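Side-chain contacts in Mgp-operon protein 3 (Mycoplasma pneumoniae, PDB 6RJ1), which acts in cell adhesion as the surface protein P40/P90 of a human pathogen and probably recognises sugars on host cells: residues Ser259-Thr262 with Thr263-Asp267; Phe771-Ser774 with Leu775-Phe778; Thr874-Gly877 with Lys878-Val882. All coordinates share one frame; numbering follows the deposited sequence.

Contact 1: Ser259-Thr262 with Thr263-Asp267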
loop_
_atom_site.group_PDB
_atom_site.type_symbol
_atom_site.label_atom_id
_atom_site.label_comp_id
_atom_site.label_asym_id
_atom_site.label_seq_id
_atom_site.Cartn_x
_atom_site.Cartn_y
_atom_site.Cartn_z
ATOM N N SER A 259 28.775 4.234 -13.473
ATOM C CA SER A 259 28.770 3.483 -14.734
ATOM C C SER A 259 27.397 3.034 -15.240
ATOM O O SER A 259 27.003 3.426 -16.342
ATOM C CB SER A 259 29.707 2.280 -14.642
ATOM O OG SER A 259 29.327 1.384 -13.609
ATOM N N GLU A 260 26.679 2.211 -14.446
ATOM C CA GLU A 260 25.402 1.586 -14.799
ATOM C C GLU A 260 24.281 2.550 -15.248
ATOM O O GLU A 260 23.357 2.109 -15.936
ATOM C CB GLU A 260 24.922 0.681 -13.665
ATOM C CG GLU A 260 24.225 -0.584 -14.141
ATOM C CD GLU A 260 24.953 -1.516 -15.095
ATOM O OE1 GLU A 260 26.203 -1.601 -15.035
ATOM O OE2 GLU A 260 24.260 -2.179 -15.901
ATOM N N LYS A 261 24.380 3.848 -14.908
ATOM C CA LYS A 261 23.414 4.861 -15.338
ATOM C C LYS A 261 23.487 4.972 -16.871
ATOM O O LYS A 261 22.470 4.777 -17.533
ATOM C CB LYS A 261 23.711 6.213 -14.661
ATOM C CG LYS A 261 22.813 7.376 -15.087
ATOM C CD LYS A 261 23.325 8.735 -14.579
ATOM C CE LYS A 261 24.526 9.282 -15.325
ATOM N NZ LYS A 261 24.176 9.755 -16.691
ATOM N N THR A 262 24.706 5.203 -17.427
ATOM C CA THR A 262 24.950 5.327 -18.872
ATOM C C THR A 262 24.572 4.054 -19.630
ATOM O O THR A 262 24.097 4.145 -20.762
ATOM C CB THR A 262 26.390 5.790 -19.180
ATOM O OG1 THR A 262 27.326 4.859 -18.640
ATOM C CG2 THR A 262 26.684 7.199 -18.669
ATOM N N THR A 263 24.760 2.874 -18.990
ATOM C CA THR A 263 24.411 1.563 -19.547
ATOM C C THR A 263 22.897 1.502 -19.778
ATOM O O THR A 263 22.466 1.193 -20.890
ATOM C CB THR A 263 24.932 0.435 -18.635
ATOM O OG1 THR A 263 26.355 0.527 -18.551
ATOM C CG2 THR A 263 24.537 -0.953 -19.128
ATOM N N ALA A 264 22.109 1.843 -18.735
ATOM C CA ALA A 264 20.647 1.871 -18.766
ATOM C C ALA A 264 20.121 2.937 -19.730
ATOM O O ALA A 264 19.140 2.685 -20.427
ATOM C CB ALA A 264 20.101 2.112 -17.372
ATOM N N GLU A 265 20.781 4.113 -19.783
ATOM C CA GLU A 265 20.422 5.235 -20.661
ATOM C C GLU A 265 20.469 4.830 -22.137
ATOM O O GLU A 265 19.567 5.187 -22.900
ATOM C CB GLU A 265 21.347 6.443 -20.412
ATOM C CG GLU A 265 21.010 7.238 -19.162
ATOM C CD GLU A 265 22.028 8.265 -18.695
ATOM O OE1 GLU A 265 21.672 9.077 -17.812
ATOM O OE2 GLU A 265 23.177 8.259 -19.198
ATOM N N ASN A 266 21.511 4.072 -22.526
ATOM C CA ASN A 266 21.711 3.599 -23.895
ATOM C C ASN A 266 20.760 2.454 -24.253
ATOM O O ASN A 266 20.237 2.430 -25.375
ATOM C CB ASN A 266 23.171 3.178 -24.122
ATOM C CG ASN A 266 24.197 4.277 -23.929
ATOM O OD1 ASN A 266 23.974 5.456 -24.249
ATOM N ND2 ASN A 266 25.357 3.902 -23.404
ATOM N N ASP A 267 20.543 1.515 -23.303
ATOM C CA ASP A 267 19.671 0.350 -23.479
ATOM C C ASP A 267 18.185 0.706 -23.499
ATOM O O ASP A 267 17.427 0.118 -24.276
ATOM C CB ASP A 267 19.950 -0.714 -22.404
ATOM C CG ASP A 267 19.217 -2.027 -22.616
ATOM O OD1 ASP A 267 19.484 -2.702 -23.641
ATOM O OD2 ASP A 267 18.385 -2.388 -21.753
#
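Ala-264 N, Glu-265 N and Asn-266 N each bond back four residues, to the O atoms of Glu-260, Lys-261 and Thr-262, so the backbone is regular alpha helix. One turn apart on this helix, Lys-261 and Glu-265 form a salt bridge. Lys-261 NZ lies 2.8 Å from Glu-265 OE1 and meets it on the syn side, 24° out of the carboxylate plane. A weak second bond joins Lys-261 NZ to Glu-265 OE2 at 3.1 Å. The lysine chain bends at chi3 (75°) and chi4, which brings the ammonium group back to the carboxylate. The glutamate is extended beyond CG and reaches across to it. Glu-265 OE2 also lies 3.7 Å from Thr-262 CG2. The hydroxyl of Thr-262 turns back instead: OG1 donates to Ser-259 O at 2.7 Å, in the carbonyl plane. On another side of the helix, Glu-260 OE2 lies 3.5 Å from Thr-263 CG2. The polar partner of Glu-260 OE2 is Tyr-356 OH. Asp-267, the last residue of the helix, bonds through its carboxylate to the backbone N atoms of Lys-355 and Tyr-356. The pattern is that of a surface alpha helix with an i to i+4 lysine-glutamate salt bridge.

Contact 2: Phe771-Ser774 with Leu775-Phe778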
loop_
_atom_site.group_PDB
_atom_site.type_symbol
_atom_site.label_atom_id
_atom_site.label_comp_id
_atom_site.label_asym_id
_atom_site.label_seq_id
_atom_site.Cartn_x
_atom_site.Cartn_y
_atom_site.Cartn_z
ATOM N N PHE A 771 -1.295 -5.058 -14.569
ATOM C CA PHE A 771 0.045 -5.282 -14.027
ATOM C C PHE A 771 0.785 -6.360 -14.794
ATOM O O PHE A 771 0.225 -7.430 -15.018
ATOM C CB PHE A 771 -0.027 -5.674 -12.548
ATOM C CG PHE A 771 -0.661 -4.659 -11.628
ATOM C CD1 PHE A 771 0.066 -3.571 -11.158
ATOM C CD2 PHE A 771 -1.958 -4.836 -11.163
ATOM C CE1 PHE A 771 -0.504 -2.660 -10.263
ATOM C CE2 PHE A 771 -2.533 -3.921 -10.274
ATOM C CZ PHE A 771 -1.797 -2.847 -9.820
ATOM N N ALA A 772 2.058 -6.096 -15.161
ATOM C CA ALA A 772 2.919 -7.055 -15.860
ATOM C C ALA A 772 3.346 -8.189 -14.919
ATOM O O ALA A 772 3.744 -9.254 -15.394
ATOM C CB ALA A 772 4.141 -6.356 -16.428
ATOM N N ASN A 773 3.268 -7.956 -13.591
ATOM C CA ASN A 773 3.596 -8.943 -12.564
ATOM C C ASN A 773 2.326 -9.656 -12.076
ATOM O O ASN A 773 1.234 -9.092 -12.159
ATOM C CB ASN A 773 4.341 -8.284 -11.391
ATOM C CG ASN A 773 3.441 -7.711 -10.323
ATOM O OD1 ASN A 773 3.070 -8.393 -9.365
ATOM N ND2 ASN A 773 3.056 -6.454 -10.468
ATOM N N SER A 774 2.488 -10.878 -11.534
ATOM C CA SER A 774 1.412 -11.703 -10.961
ATOM C C SER A 774 1.837 -12.138 -9.557
ATOM O O SER A 774 1.449 -13.210 -9.084
ATOM C CB SER A 774 1.165 -12.930 -11.841
ATOM O OG SER A 774 2.338 -13.722 -11.915
ATOM N N LEU A 775 2.645 -11.286 -8.904
ATOM C CA LEU A 775 3.286 -11.540 -7.627
ATOM C C LEU A 775 2.802 -10.636 -6.505
ATOM O O LEU A 775 2.670 -11.098 -5.368
ATOM C CB LEU A 775 4.800 -11.315 -7.838
ATOM C CG LEU A 775 5.871 -12.207 -7.174
ATOM C CD1 LEU A 775 6.847 -11.375 -6.391
ATOM C CD2 LEU A 775 5.303 -13.335 -6.347
ATOM N N LEU A 776 2.601 -9.343 -6.804
ATOM C CA LEU A 776 2.258 -8.342 -5.801
ATOM C C LEU A 776 0.803 -7.981 -5.784
ATOM O O LEU A 776 0.216 -7.719 -6.837
ATOM C CB LEU A 776 3.119 -7.072 -5.972
ATOM C CG LEU A 776 4.605 -7.278 -6.255
ATOM C CD1 LEU A 776 5.240 -6.012 -6.741
ATOM C CD2 LEU A 776 5.342 -7.841 -5.047
ATOM N N ASN A 777 0.217 -7.955 -4.581
ATOM C CA ASN A 777 -1.174 -7.569 -4.422
ATOM C C ASN A 777 -1.307 -6.050 -4.357
ATOM O O ASN A 777 -0.355 -5.351 -4.020
ATOM C CB ASN A 777 -1.844 -8.270 -3.243
ATOM C CG ASN A 777 -3.323 -8.493 -3.457
ATOM O OD1 ASN A 777 -3.942 -7.978 -4.389
ATOM N ND2 ASN A 777 -3.935 -9.266 -2.594
ATOM N N PHE A 778 -2.475 -5.547 -4.736
ATOM C CA PHE A 778 -2.764 -4.121 -4.778
ATOM C C PHE A 778 -4.203 -3.906 -4.323
ATOM O O PHE A 778 -5.068 -4.708 -4.638
ATOM C CB PHE A 778 -2.516 -3.617 -6.213
ATOM C CG PHE A 778 -3.128 -2.297 -6.605
ATOM C CD1 PHE A 778 -2.476 -1.103 -6.334
ATOM C CD2 PHE A 778 -4.319 -2.250 -7.310
ATOM C CE1 PHE A 778 -3.023 0.115 -6.729
ATOM C CE2 PHE A 778 -4.865 -1.028 -7.702
ATOM C CZ PHE A 778 -4.211 0.146 -7.408
#
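CG of Phe-771 sits beside its own backbone N, while CG of Phe-778 is anti to the backbone N (chi1 162°), and with these torsions the two rings come together. Between them, CG of Asn-773 stands between its backbone N and carbonyl carbon (chi1 87°), and this carries its amide toward the chain that follows. The result is an Asx turn, in which Asn-773 OD1 accepts from the backbone two residues on. The same oxygen also takes the next N-H, so two bonds grip it. Leu-776 N donates to Asn-773 OD1 at 2.8 Å in a nearly straight bond that arrives almost along the C=O direction. Leu-775 N donates to Asn-773 OD1 at 3.0 Å from a more bent approach, tilted somewhat from the carbonyl plane. Leu-776 CB lies 3.6 Å from Asn-773 OD1, close beside the bonded N. The two bonds hold the side-chain oxygen and close a compact bend in the buried loop that leads into strand 779-786.

Outside the bend, Arg-806 bonds to the backbone oxygens of Asn-773 and Leu-776, and Ser-774 OG pairs with Ser-740 OG. Leu-775 turns its end away from the bend and touches helix 666-673. Leu-776 and Asn-773 both rest on Leu-179 of helix 176-179.

The two phenylalanines bridge the open ends of the bend. The rings of Phe-771 and Phe-778 form a T-shaped (edge-to-face) pair, with centroids 5.2 Å apart and planes at 63°. The Phe-771 ring presents its far end to the other ring, off-centre toward the rim. Its CE2 comes within 3.8 Å of Phe-778 CD2, and Phe-771 CZ lies over the face at 3.5 Å from Phe-778 CG.

Contact 3: Thr874-Gly877 with Lys878-Val882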
loop_
_atom_site.group_PDB
_atom_site.type_symbol
_atom_site.label_atom_id
_atom_site.label_comp_id
_atom_site.label_asym_id
_atom_site.label_seq_id
_atom_site.Cartn_x
_atom_site.Cartn_y
_atom_site.Cartn_z
ATOM N N THR A 874 1.138 6.964 -20.894
ATOM C CA THR A 874 1.178 7.211 -22.350
ATOM C C THR A 874 2.049 6.201 -23.107
ATOM O O THR A 874 1.706 5.826 -24.228
ATOM C CB THR A 874 1.571 8.659 -22.675
ATOM O OG1 THR A 874 2.853 8.954 -22.116
ATOM C CG2 THR A 874 0.527 9.670 -22.211
ATOM N N TYR A 875 3.165 5.768 -22.492
ATOM C CA TYR A 875 4.101 4.802 -23.067
ATOM C C TYR A 875 4.450 3.707 -22.068
ATOM O O TYR A 875 4.485 3.964 -20.859
ATOM C CB TYR A 875 5.375 5.501 -23.572
ATOM C CG TYR A 875 5.137 6.418 -24.748
ATOM C CD1 TYR A 875 4.745 7.740 -24.558
ATOM C CD2 TYR A 875 5.314 5.972 -26.052
ATOM C CE1 TYR A 875 4.497 8.584 -25.641
ATOM C CE2 TYR A 875 5.089 6.813 -27.144
ATOM C CZ TYR A 875 4.678 8.119 -26.934
ATOM O OH TYR A 875 4.448 8.950 -28.009
ATOM N N ASP A 876 4.700 2.479 -22.574
ATOM C CA ASP A 876 5.063 1.325 -21.743
ATOM C C ASP A 876 6.570 1.329 -21.379
ATOM O O ASP A 876 7.289 2.271 -21.739
ATOM C CB ASP A 876 4.629 0.007 -22.421
ATOM C CG ASP A 876 5.261 -0.316 -23.769
ATOM O OD1 ASP A 876 6.356 0.214 -24.060
ATOM O OD2 ASP A 876 4.674 -1.123 -24.520
ATOM N N GLY A 877 7.025 0.268 -20.703
ATOM C CA GLY A 877 8.417 0.084 -20.297
ATOM C C GLY A 877 9.386 0.015 -21.463
ATOM O O GLY A 877 10.547 0.417 -21.333
ATOM N N LYS A 878 8.909 -0.490 -22.616
ATOM C CA LYS A 878 9.693 -0.604 -23.845
ATOM C C LYS A 878 9.497 0.624 -24.764
ATOM O O LYS A 878 9.820 0.575 -25.958
ATOM C CB LYS A 878 9.426 -1.945 -24.550
ATOM C CG LYS A 878 10.237 -3.089 -23.942
ATOM C CD LYS A 878 9.770 -4.460 -24.410
ATOM C CE LYS A 878 10.770 -5.550 -24.091
ATOM N NZ LYS A 878 11.830 -5.656 -25.131
ATOM N N GLN A 879 9.005 1.742 -24.163
ATOM C CA GLN A 879 8.750 3.062 -24.761
ATOM C C GLN A 879 7.882 3.014 -26.041
ATOM O O GLN A 879 8.116 3.751 -26.999
ATOM C CB GLN A 879 10.064 3.838 -24.985
ATOM C CG GLN A 879 10.722 4.343 -23.695
ATOM C CD GLN A 879 9.856 5.302 -22.922
ATOM O OE1 GLN A 879 9.592 6.429 -23.350
ATOM N NE2 GLN A 879 9.392 4.870 -21.760
ATOM N N GLN A 880 6.857 2.156 -26.021
ATOM C CA GLN A 880 5.888 1.975 -27.100
ATOM C C GLN A 880 4.575 2.586 -26.620
ATOM O O GLN A 880 4.265 2.496 -25.430
ATOM C CB GLN A 880 5.665 0.475 -27.404
ATOM C CG GLN A 880 6.930 -0.387 -27.593
ATOM C CD GLN A 880 7.752 -0.034 -28.810
ATOM O OE1 GLN A 880 7.232 0.214 -29.909
ATOM N NE2 GLN A 880 9.069 -0.018 -28.635
ATOM N N GLN A 881 3.806 3.210 -27.535
ATOM C CA GLN A 881 2.507 3.823 -27.229
ATOM C C GLN A 881 1.572 2.789 -26.600
ATOM O O GLN A 881 1.522 1.642 -27.054
ATOM C CB GLN A 881 1.878 4.427 -28.495
ATOM C CG GLN A 881 1.718 5.942 -28.422
ATOM C CD GLN A 881 1.313 6.580 -29.735
ATOM O OE1 GLN A 881 1.685 6.134 -30.825
ATOM N NE2 GLN A 881 0.551 7.659 -29.661
ATOM N N VAL A 882 0.887 3.169 -25.523
ATOM C CA VAL A 882 -0.007 2.253 -24.820
ATOM C C VAL A 882 -1.334 2.081 -25.574
ATOM O O VAL A 882 -1.975 3.064 -25.971
ATOM C CB VAL A 882 -0.176 2.643 -23.329
ATOM C CG1 VAL A 882 -1.314 1.879 -22.653
ATOM C CG2 VAL A 882 1.124 2.414 -22.582
#
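Lys-878 begins the second segment by giving its backbone N to Asp-876 OD1 in a weak, bent bond of 3.0 Å. Its side chain leads away from the turn, and NZ makes a weak hydrogen bond to Phe-353 O. Gln-879 ends the type I beta turn that starts at Asp-876: Gln-879 N donates to Asp-876 O at 3.0 Å. Gln-879 has a left-handed backbone (phi 52°) and, with Gln-880 O accepting from Asp-876 N at 2.9 Å, makes a type I turn with a G1 beta bulge. This closes a 3:5 hairpin.

Gln-880 N is the stronger partner of the aspartate. It meets Asp-876 OD1 at 2.8 Å, from above the carboxylate plane by 48°. The aspartate CG stands between its own backbone N and carbonyl carbon (chi1 62°), which tucks the carboxylate under the turn to face these amides. Gln-880 also folds its own amide back, NE2 donating to Lys-878 O at 2.8 Å.

Gln-881 bridges to Tyr-875 as a non-hydrogen-bonded pair. The two side chains lie side by side and point the same way, with Gln-881 CG 3.7 Å from Tyr-875 CE2. Val-882 N then bonds to Thr-874 O at 3.1 Å. Val-882 CG2 lies 3.6 Å from Asp-876 N.

The hairpin lies in the loop between strands 862-868 and 888-896, which are antiparallel neighbours in one sheet. Its turn is held against another part of the chain: Gln-879 NE2 bonds to Asn-358 O, at the end of strand 356-358, and to Gln-361 OE1. Thr-874 and Tyr-875 touch that same Gln-361, on helix 360-365.

Along the chain the three contacts come in series: contact 1 on helix 253-267, then contact 2, then contact 3. Their centres lie 26 Å (1 and 2), 19 Å (1 and 3) and 18 Å (2 and 3) apart, and none touch directly. Contacts 1 and 3 share a neighbour, the chain around strand 356-358: Asp-267 bonds to Tyr-356, and Gly-877 and Gln-879 to Asn-358. Contacts 2 and 3 meet the loop before helix 176-179, at Pro-172 and Tyr-173. Contact 2 leads into one antiparallel sheet, and contact 3 lies in the loop that joins two neighbouring strands of another. Several antiparallel sheets linked by loops are in keeping with the family's beta-propeller clan.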